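Local coordinates for protein phosphatidylglycerophosphatase B (Bacillus subtilis, PDB 6FMX) that removes the terminal phosphate from phosphatidylglycerophosphate to give phosphatidylglycerol, and also acts on undecaprenyl pyrophosphate at the bacterial membrane, at residues Ala177-Val180 against Gly181-Arg184; His190-Thr193 against Asp194-Gly198. All coordinates share one frame; numbering follows the deposited sequence.

Contact 1: residues Ala177-Val180 against Gly181-Arg184. With WO4 (tungstate(VI)ion), chain G.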
# COMPACT_ATOMS: atom_id res chain seq x y z
N ALA A 177 6.38 3.01 0.16
CA ALA A 177 5.02 2.82 0.68
C ALA A 177 4.68 3.87 1.73
O ALA A 177 3.58 4.44 1.71
CB ALA A 177 4.86 1.41 1.26
N VAL A 178 5.61 4.14 2.65
CA VAL A 178 5.37 5.16 3.67
C VAL A 178 5.13 6.51 3.02
O VAL A 178 4.21 7.25 3.41
CB VAL A 178 6.55 5.20 4.67
CG1 VAL A 178 6.45 6.42 5.57
CG2 VAL A 178 6.56 3.93 5.50
N LEU A 179 5.93 6.86 2.02
CA LEU A 179 5.78 8.14 1.34
C LEU A 179 4.44 8.24 0.63
O LEU A 179 3.79 9.29 0.65
CB LEU A 179 6.93 8.37 0.36
CG LEU A 179 8.27 8.74 0.98
CD1 LEU A 179 9.35 8.78 -0.07
CD2 LEU A 179 8.19 10.06 1.73
N VAL A 180 4.01 7.15 -0.02
CA VAL A 180 2.69 7.15 -0.65
C VAL A 180 1.62 7.42 0.40
O VAL A 180 0.74 8.27 0.21
CB VAL A 180 2.45 5.83 -1.39
CG1 VAL A 180 0.96 5.62 -1.63
CG2 VAL A 180 3.21 5.82 -2.70
N GLY A 181 1.68 6.71 1.53
CA GLY A 181 0.70 6.94 2.58
C GLY A 181 0.74 8.37 3.11
O GLY A 181 -0.30 8.99 3.32
N ILE A 182 1.94 8.90 3.34
CA ILE A 182 2.07 10.28 3.81
C ILE A 182 1.40 11.23 2.82
O ILE A 182 0.71 12.18 3.21
CB ILE A 182 3.55 10.66 4.01
CG1 ILE A 182 4.14 9.98 5.25
CG2 ILE A 182 3.72 12.17 4.09
CD1 ILE A 182 5.67 10.09 5.28
N SER A 183 1.58 10.96 1.53
CA SER A 183 1.06 11.83 0.48
C SER A 183 -0.46 11.86 0.47
O SER A 183 -1.05 12.89 0.17
CB SER A 183 1.60 11.38 -0.89
OG SER A 183 0.87 10.27 -1.40
N ARG A 184 -1.13 10.74 0.81
CA ARG A 184 -2.59 10.77 0.86
C ARG A 184 -3.09 11.67 1.97
O ARG A 184 -4.14 12.32 1.83
CB ARG A 184 -3.17 9.36 1.04
CG ARG A 184 -2.57 8.30 0.11
CD ARG A 184 -2.69 8.75 -1.34
NE ARG A 184 -4.07 8.71 -1.83
CZ ARG A 184 -4.46 9.24 -2.98
NH1 ARG A 184 -3.59 9.86 -3.77
NH2 ARG A 184 -5.73 9.16 -3.35
W WO4 G . -7.63 6.14 -2.46
O1 WO4 G . -8.26 8.08 -2.59
O2 WO4 G . -8.92 5.02 -1.37
O3 WO4 G . -7.65 5.33 -4.33
O4 WO4 G . -5.84 6.14 -1.55
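Ser183 reaches back along the helix to Val180. Its OG donates a hydrogen bond to Val180 O at 2.6 Å. The hydroxyl sits between the backbone N and the carbonyl carbon (chi1 80°), which turns it back towards that carbonyl. Arg184 N donates to the same oxygen at 3.2 Å, so two donors grip Val180 O. Ser183 OG is also hydrogen-bonded to Thr69 OG1. The side chain of Arg184 starts close by. Its CB lies 4.1 Å from Val180 O, and CG comes nearer, to 3.3 Å from the same oxygen. The chain then bends twice (chi2 -54°, chi3 -71°), and CD leads on to the bound tungstate. NE makes a weak hydrogen bond of 3.1 Å to tungstate O4. At CZ the chain opens into the flat guanidinium, with tungstate O1 at its edge and in its plane. NH2 donates to tungstate O1 at 2.9 Å. NH1 is taken by Thr69 OG1 instead, which helps to fix the rotation of the group. On the surface of the transmembrane helix, the side chains of Val178 and Ile182 cross at a slant, Val178 CG1 touching Ile182 CD1 at 3.8 Å. Lys115 and Arg122 also bind the ion. The positive charges gathered here would probably offset the negative charge of tungstate, and of a phosphate bound in its place, while Thr69 serves both Ser183 and Arg184.

Contact 2: residues His190-Thr193 against Asp194-Gly198; sequences HFVT and DVLGG. With WO4 (tungstate(VI)ion), chain G.
The imidazole of His190 has Asp194 OD2 and the tungsten atom at its edge, both in the ring plane. NE2 approaches tungsten to 2.6 Å, though the exact placing of the ion's oxygens there is doubtful. ND1 lies 3.7 Å from Asp194 OD2 and makes a weak hydrogen bond to Ser135 O. The ring and the carboxylate are turned 79° against each other. The Phe191 ring meets the same carboxylate obliquely, with CD2 3.5 Å from Asp194 OD2. Phe191 N donates to Asp194 OD2 at 2.9 Å, from above the carboxylate plane. Asp194 CG lies beside its own backbone N (chi1 -56°), which carries OD2 back to the start of the helix. OD2 also accepts a hydrogen bond from Ser135 OG, and OD1 forms a salt bridge with Arg120. With an alanine here, the Phe191 N-H and Arg120 would probably lose their carboxylate mate, and the loop carrying His190 would be less firmly held. One turn on, Val192 CG1 lies alongside Leu196 CD1 at 4.0 Å. Asp194, at N3, takes the N-H of the N-cap Phe191, as in one half of a capping box; phenylalanine cannot supply the reciprocal bond. The site belongs to phosphatase motif III of the PAP2 family, in which the histidine is inferred to be the nucleophile and the aspartate to stabilise it.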
# COMPACT_ATOMS: atom_id res chain seq x y z
N HIS A 190 -7.16 11.38 2.29
CA HIS A 190 -7.35 10.30 3.24
C HIS A 190 -7.02 10.82 4.63
O HIS A 190 -6.20 11.73 4.80
CB HIS A 190 -6.47 9.08 2.92
CG HIS A 190 -6.94 8.28 1.75
ND1 HIS A 190 -8.13 7.59 1.75
CD2 HIS A 190 -6.37 8.04 0.55
CE1 HIS A 190 -8.28 6.97 0.59
NE2 HIS A 190 -7.22 7.21 -0.15
N PHE A 191 -7.67 10.22 5.62
CA PHE A 191 -7.26 10.37 7.00
C PHE A 191 -6.09 9.43 7.29
O PHE A 191 -5.90 8.42 6.61
CB PHE A 191 -8.41 10.03 7.95
CG PHE A 191 -9.59 10.95 7.85
CD1 PHE A 191 -9.53 12.24 8.35
CD2 PHE A 191 -10.78 10.50 7.30
CE1 PHE A 191 -10.64 13.08 8.28
CE2 PHE A 191 -11.89 11.34 7.23
CZ PHE A 191 -11.81 12.62 7.73
N VAL A 192 -5.33 9.77 8.33
CA VAL A 192 -4.23 8.91 8.75
C VAL A 192 -4.72 7.49 8.99
O VAL A 192 -4.08 6.51 8.59
CB VAL A 192 -3.54 9.50 9.99
CG1 VAL A 192 -2.81 8.41 10.79
CG2 VAL A 192 -2.57 10.58 9.58
N THR A 193 -5.88 7.34 9.63
CA THR A 193 -6.36 5.99 9.92
C THR A 193 -6.73 5.23 8.65
O THR A 193 -6.60 4.00 8.62
CB THR A 193 -7.54 6.02 10.89
OG1 THR A 193 -8.52 6.96 10.41
CG2 THR A 193 -7.07 6.42 12.28
N ASP A 194 -7.23 5.92 7.62
CA ASP A 194 -7.41 5.26 6.33
C ASP A 194 -6.09 4.69 5.82
O ASP A 194 -6.05 3.60 5.24
CB ASP A 194 -7.96 6.22 5.26
CG ASP A 194 -9.24 6.89 5.66
OD1 ASP A 194 -10.05 6.28 6.39
OD2 ASP A 194 -9.45 8.03 5.18
N VAL A 195 -5.01 5.45 6.01
CA VAL A 195 -3.70 5.04 5.52
C VAL A 195 -3.19 3.84 6.31
O VAL A 195 -2.71 2.85 5.74
CB VAL A 195 -2.72 6.22 5.58
CG1 VAL A 195 -1.28 5.74 5.38
CG2 VAL A 195 -3.10 7.27 4.53
N LEU A 196 -3.26 3.93 7.65
CA LEU A 196 -2.82 2.82 8.49
C LEU A 196 -3.64 1.56 8.21
O LEU A 196 -3.10 0.45 8.19
CB LEU A 196 -2.89 3.20 9.97
CG LEU A 196 -2.03 4.35 10.49
CD1 LEU A 196 -2.34 4.62 11.95
CD2 LEU A 196 -0.57 4.04 10.32
N GLY A 197 -4.96 1.72 8.01
CA GLY A 197 -5.78 0.57 7.67
C GLY A 197 -5.35 -0.08 6.37
O GLY A 197 -5.28 -1.31 6.28
N GLY A 198 -5.06 0.72 5.35
CA GLY A 198 -4.59 0.17 4.09
C GLY A 198 -3.20 -0.42 4.19
O GLY A 198 -2.92 -1.48 3.62
W WO4 G . -7.63 6.14 -2.46
O1 WO4 G . -8.26 8.08 -2.59
O2 WO4 G . -8.92 5.02 -1.37
O3 WO4 G . -7.65 5.33 -4.33
O4 WO4 G . -5.84 6.14 -1.55

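Contact 1 lies near the end of helix 166-186 and contact 2 at the start of helix 192-215, their centres about 10 Å apart. A probable hydrogen bond of 3.2 Å runs from His190 N to Arg184 O across the short loop. Val195 CG2 packs 3.5 Å from Gly181 O, so the two helices also touch. Both contacts end at one tungstate. The side chain of Arg184 is about 3 Å from that of His190, nearest atoms. The side chain of His140, the inferred proton donor, lies about 4 Å from that of Arg184. The side chain of His190 is about 5 Å from that of His140. All three belong to the tungstate pocket, probably the phosphate site.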